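Local coordinates for lipid-transfer protein (Thermomonospora curvata, PDB 6OK1) that is named for lipid transfer and carries the two-domain thiolase fold, at residues C333-G338 with G360-Q365; A352-L357 with V372-G377. All blocks are in the same frame, centred on the assembly; numbering follows the deposited sequence.

Both contacts belong to the C-terminal half of the thiolase fold and are built around helix 348-359, with their centres about 9 Å apart. Along the chain the segments interleave: 333-338 comes first, then 352-357 on the helix, then 360-365 directly after it, and finally 372-377 with strand 371-375. Interaction 2 lays the helix on the central mixed sheet, and interaction 1 joins the loop that follows the helix to the loop that precedes helix 338-341. Glu353 ties them together, since its OE2 lies 2.6 Å from Thr335 OG1 and probably hydrogen-bonds both this hydroxyl and that of Ser362. The helix thus packs directly on the sheet, while its buried carboxylate links it to the two loops.

Interaction 1: residues C333-G338 with G360-Q365; sequences CNTHGG and GTSVNQ
The side-chain amide of Asn364 reaches the backbone of the other loop, its ND2 donating to Thr335 O over 2.8 Å. This bond is nearly straight, 174° at the hydrogen; the donor lies in the carbonyl plane and the oxygen in the plane of the amide, so both flat groups share a favourable alignment. Asn364 CG stands beside its own backbone N (chi1 -69°), a torsion that carries the amide across to the carbonyl. The other end of the amide is held too, because OD1 hydrogen-bonds Thr183 OG1; ND2 has a further, weak bond to His180 O.

Next to this bond the Thr335 side chain lies against the second loop, with CG2 3.7 Å from Asn364 O. The hydroxyls of Thr335 and Ser362 do not bond each other: OG1 and OG are 4.0 Å apart, and both reach OE2 of Glu353 on helix 348-359. Ser362 OG also accepts from Asn364 N at 2.9 Å, the ST turn that shapes this loop just after Gly360 ends the helix in a Schellman motif. On the other side, a type I turn from Asn334 to Gly337 presents the Thr335 carbonyl. With both ends of the Asn364 amide engaged, its rotation is fixed, and the Thr335 carbonyl, the two hydroxyls and the amide itself each have a definite partner.

Interaction 2: residues A352-L357 with V372-G377; sequences AEAVRL and VLVTAG
Helix segment 352-357 and strand 372-375 run antiparallel, at 178° between their N-to-C directions, with axes 8.9 Å apart and the CA atoms of Ala354 and Val372 the nearest pair. Ala354 sits where the two elements come together: its methyl faces both inward-pointing valines of the strand, with CB 3.7 Å from Val372 CG1 and 3.2 Å from Val374 CG2. The second distance is shorter than usual van der Waals contact, so the packing is tight at this point, consistent with a small residue at the closest CA approach.

One turn on, Leu357 crosses Val372 at about a right angle, placing its CB 3.9 Å from Val372 CG2 while CD1 approaches Val372 CG1. In Val372, CG1 is anti to the backbone N (chi1 -179°) and CG2 lies beside it; this turns CG1 to Ala354 CB and Leu357 CD1, and CG2 to Leu357 CB. Leu387 of strand 382-388 and Ile292 of strand 290-292 continue this apolar layer, touching Ala354 and Leu357 respectively.

Away from the strand, Arg356 NH1 makes a salt bridge to Glu353 OE1 at 3.0 Å; the oxygen offers its anti lone pair and lies 9° out of the guanidinium plane. With OE2 engaged as well, the carboxylate is held at both ends, and its partners would be expected to stabilise its negative charge. The helix therefore divides its chemistry: the side chains that meet the strand are all aliphatic, while the Glu353 carboxylate reaches Thr335 and Ser362 in the two loops.

Interaction 1: residues C333-G338 with G360-Q365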
loop_
_atom_site.group_PDB
_atom_site.type_symbol
_atom_site.label_atom_id
_atom_site.label_comp_id
_atom_site.label_asym_id
_atom_site.label_seq_id
_atom_site.Cartn_x
_atom_site.Cartn_y
_atom_site.Cartn_z
ATOM N N CYS A 333 24.198 -15.387 13.452
ATOM C CA CYS A 333 23.523 -14.564 12.462
ATOM C C CYS A 333 23.009 -15.413 11.318
ATOM O O CYS A 333 23.718 -16.284 10.802
ATOM C CB CYS A 333 24.484 -13.504 11.954
ATOM S SG CYS A 333 23.753 -12.333 10.752
ATOM N N ASN A 334 21.785 -15.117 10.890
ATOM C CA ASN A 334 21.218 -15.708 9.686
ATOM C C ASN A 334 21.373 -17.227 9.710
ATOM O O ASN A 334 21.851 -17.853 8.754
ATOM C CB ASN A 334 21.849 -15.090 8.443
ATOM C CG ASN A 334 21.431 -13.636 8.245
ATOM O OD1 ASN A 334 20.512 -13.169 8.920
ATOM N ND2 ASN A 334 22.066 -12.932 7.312
ATOM N N THR A 335 20.909 -17.816 10.820
ATOM C CA THR A 335 21.002 -19.250 11.051
ATOM C C THR A 335 20.203 -20.085 10.047
ATOM O O THR A 335 20.427 -21.293 9.950
ATOM C CB THR A 335 20.546 -19.540 12.482
ATOM O OG1 THR A 335 19.398 -18.744 12.802
ATOM C CG2 THR A 335 21.668 -19.173 13.440
ATOM N N HIS A 336 19.277 -19.480 9.304
ATOM C CA HIS A 336 18.600 -20.156 8.198
ATOM C C HIS A 336 19.370 -20.076 6.887
ATOM O O HIS A 336 19.030 -20.787 5.933
ATOM C CB HIS A 336 17.199 -19.554 7.986
ATOM C CG HIS A 336 17.199 -18.087 7.675
ATOM N ND1 HIS A 336 18.015 -17.179 8.323
ATOM C CD2 HIS A 336 16.459 -17.367 6.801
ATOM C CE1 HIS A 336 17.781 -15.966 7.849
ATOM N NE2 HIS A 336 16.841 -16.055 6.925
ATOM N N GLY A 337 20.368 -19.207 6.800
ATOM C CA GLY A 337 21.094 -18.981 5.569
ATOM C C GLY A 337 20.836 -17.626 4.941
ATOM O O GLY A 337 21.496 -17.280 3.955
ATOM N N GLY A 338 19.898 -16.850 5.488
ATOM C CA GLY A 338 19.615 -15.513 4.987
ATOM C C GLY A 338 18.818 -15.492 3.698
ATOM O O GLY A 338 18.388 -16.517 3.158
ATOM N N GLY A 360 13.289 -22.388 19.946
ATOM C CA GLY A 360 14.301 -23.431 20.067
ATOM C C GLY A 360 14.333 -24.415 18.922
ATOM O O GLY A 360 14.990 -25.458 19.030
ATOM N N THR A 361 13.685 -24.099 17.802
ATOM C CA THR A 361 13.455 -25.063 16.737
ATOM C C THR A 361 14.201 -24.736 15.448
ATOM O O THR A 361 13.906 -25.327 14.406
ATOM C CB THR A 361 11.960 -25.176 16.462
ATOM O OG1 THR A 361 11.445 -23.904 16.043
ATOM C CG2 THR A 361 11.210 -25.622 17.738
ATOM N N SER A 362 15.196 -23.853 15.493
ATOM C CA SER A 362 16.002 -23.618 14.305
ATOM C C SER A 362 16.820 -24.858 13.945
ATOM O O SER A 362 17.321 -25.566 14.823
ATOM C CB SER A 362 16.943 -22.437 14.521
ATOM O OG SER A 362 17.911 -22.402 13.489
ATOM N N VAL A 363 16.984 -25.101 12.640
ATOM C CA VAL A 363 17.871 -26.177 12.176
ATOM C C VAL A 363 19.318 -25.922 12.575
ATOM O O VAL A 363 20.114 -26.864 12.638
ATOM C CB VAL A 363 17.761 -26.380 10.646
ATOM C CG1 VAL A 363 16.325 -26.723 10.265
ATOM C CG2 VAL A 363 18.271 -25.138 9.879
ATOM N N ASN A 364 19.677 -24.667 12.859
ATOM C CA ASN A 364 20.998 -24.311 13.368
ATOM C C ASN A 364 20.874 -23.576 14.697
ATOM O O ASN A 364 21.516 -22.544 14.907
ATOM C CB ASN A 364 21.748 -23.454 12.345
ATOM C CG ASN A 364 22.139 -24.240 11.113
ATOM O OD1 ASN A 364 22.705 -25.327 11.215
ATOM N ND2 ASN A 364 21.828 -23.703 9.935
ATOM N N GLN A 365 20.056 -24.107 15.590
ATOM C CA GLN A 365 19.840 -23.500 16.893
ATOM C C GLN A 365 21.171 -23.318 17.626
ATOM O O GLN A 365 21.876 -24.313 17.871
ATOM C CB GLN A 365 18.895 -24.363 17.715
ATOM C CG GLN A 365 18.389 -23.701 18.978
ATOM C CD GLN A 365 17.418 -22.590 18.708
ATOM O OE1 GLN A 365 16.629 -22.651 17.763
ATOM N NE2 GLN A 365 17.450 -21.568 19.562
#

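Interaction 2: residues A352-L357 with V372-G377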
loop_
_atom_site.group_PDB
_atom_site.type_symbol
_atom_site.label_atom_id
_atom_site.label_comp_id
_atom_site.label_asym_id
_atom_site.label_seq_id
_atom_site.Cartn_x
_atom_site.Cartn_y
_atom_site.Cartn_z
ATOM N N ALA A 352 10.433 -15.618 10.190
ATOM C CA ALA A 352 10.100 -16.984 10.593
ATOM C C ALA A 352 11.274 -17.653 11.299
ATOM O O ALA A 352 11.085 -18.344 12.303
ATOM C CB ALA A 352 9.675 -17.787 9.373
ATOM N N GLU A 353 12.500 -17.470 10.782
ATOM C CA GLU A 353 13.664 -18.065 11.437
ATOM C C GLU A 353 13.843 -17.504 12.840
ATOM O O GLU A 353 14.162 -18.246 13.769
ATOM C CB GLU A 353 14.933 -17.841 10.609
ATOM C CG GLU A 353 16.240 -18.260 11.303
ATOM C CD GLU A 353 16.378 -19.775 11.500
ATOM O OE1 GLU A 353 15.556 -20.561 10.982
ATOM O OE2 GLU A 353 17.334 -20.167 12.185
ATOM N N ALA A 354 13.622 -16.198 13.016
ATOM C CA ALA A 354 13.706 -15.601 14.346
ATOM C C ALA A 354 12.720 -16.258 15.298
ATOM O O ALA A 354 13.024 -16.488 16.475
ATOM C CB ALA A 354 13.439 -14.099 14.240
ATOM N N VAL A 355 11.526 -16.557 14.803
ATOM C CA VAL A 355 10.533 -17.249 15.614
ATOM C C VAL A 355 11.053 -18.627 16.022
ATOM O O VAL A 355 10.953 -19.035 17.188
ATOM C CB VAL A 355 9.202 -17.349 14.846
ATOM C CG1 VAL A 355 8.221 -18.291 15.575
ATOM C CG2 VAL A 355 8.561 -15.945 14.656
ATOM N N ARG A 356 11.638 -19.361 15.075
ATOM C CA ARG A 356 12.194 -20.669 15.422
ATOM C C ARG A 356 13.275 -20.552 16.479
ATOM O O ARG A 356 13.347 -21.380 17.399
ATOM C CB ARG A 356 12.747 -21.359 14.181
ATOM C CG ARG A 356 11.707 -21.748 13.174
ATOM C CD ARG A 356 12.376 -22.532 12.033
ATOM N NE ARG A 356 11.572 -22.499 10.844
ATOM C CZ ARG A 356 11.805 -21.753 9.769
ATOM N NH1 ARG A 356 12.897 -20.993 9.641
ATOM N NH2 ARG A 356 10.936 -21.837 8.793
ATOM N N LEU A 357 14.138 -19.540 16.361
ATOM C CA LEU A 357 15.200 -19.370 17.347
ATOM C C LEU A 357 14.608 -19.174 18.740
ATOM O O LEU A 357 15.073 -19.792 19.713
ATOM C CB LEU A 357 16.094 -18.192 16.948
ATOM C CG LEU A 357 17.016 -18.407 15.743
ATOM C CD1 LEU A 357 17.568 -17.059 15.226
ATOM C CD2 LEU A 357 18.148 -19.320 16.094
ATOM N N VAL A 372 15.961 -12.088 19.916
ATOM C CA VAL A 372 16.454 -12.111 18.543
ATOM C C VAL A 372 16.085 -10.800 17.871
ATOM O O VAL A 372 14.919 -10.395 17.888
ATOM C CB VAL A 372 15.873 -13.291 17.744
ATOM C CG1 VAL A 372 16.447 -13.270 16.310
ATOM C CG2 VAL A 372 16.191 -14.604 18.417
ATOM N N LEU A 373 17.060 -10.147 17.251
ATOM C CA LEU A 373 16.798 -8.918 16.509
ATOM C C LEU A 373 16.719 -9.253 15.029
ATOM O O LEU A 373 17.588 -9.959 14.502
ATOM C CB LEU A 373 17.881 -7.867 16.777
ATOM C CG LEU A 373 17.533 -6.444 16.319
ATOM C CD1 LEU A 373 18.259 -5.431 17.157
ATOM C CD2 LEU A 373 17.875 -6.204 14.884
ATOM N N VAL A 374 15.664 -8.768 14.372
ATOM C CA VAL A 374 15.434 -9.002 12.949
ATOM C C VAL A 374 15.342 -7.661 12.244
ATOM O O VAL A 374 14.635 -6.760 12.707
ATOM C CB VAL A 374 14.152 -9.811 12.684
ATOM C CG1 VAL A 374 14.057 -10.115 11.161
ATOM C CG2 VAL A 374 14.122 -11.040 13.509
ATOM N N THR A 375 16.041 -7.526 11.122
ATOM C CA THR A 375 15.918 -6.329 10.295
ATOM C C THR A 375 15.223 -6.628 8.978
ATOM O O THR A 375 15.248 -7.747 8.471
ATOM C CB THR A 375 17.279 -5.692 9.983
ATOM O OG1 THR A 375 18.102 -6.615 9.257
ATOM C CG2 THR A 375 17.974 -5.294 11.263
ATOM N N ALA A 376 14.673 -5.573 8.390
ATOM C CA ALA A 376 14.068 -5.646 7.068
ATOM C C ALA A 376 14.980 -4.991 6.018
ATOM O O ALA A 376 16.180 -4.803 6.250
ATOM C CB ALA A 376 12.677 -5.020 7.139
ATOM N N GLY A 377 14.408 -4.670 4.858
ATOM C CA GLY A 377 15.209 -4.332 3.692
ATOM C C GLY A 377 16.076 -3.101 3.906
ATOM O O GLY A 377 15.674 -2.136 4.554
#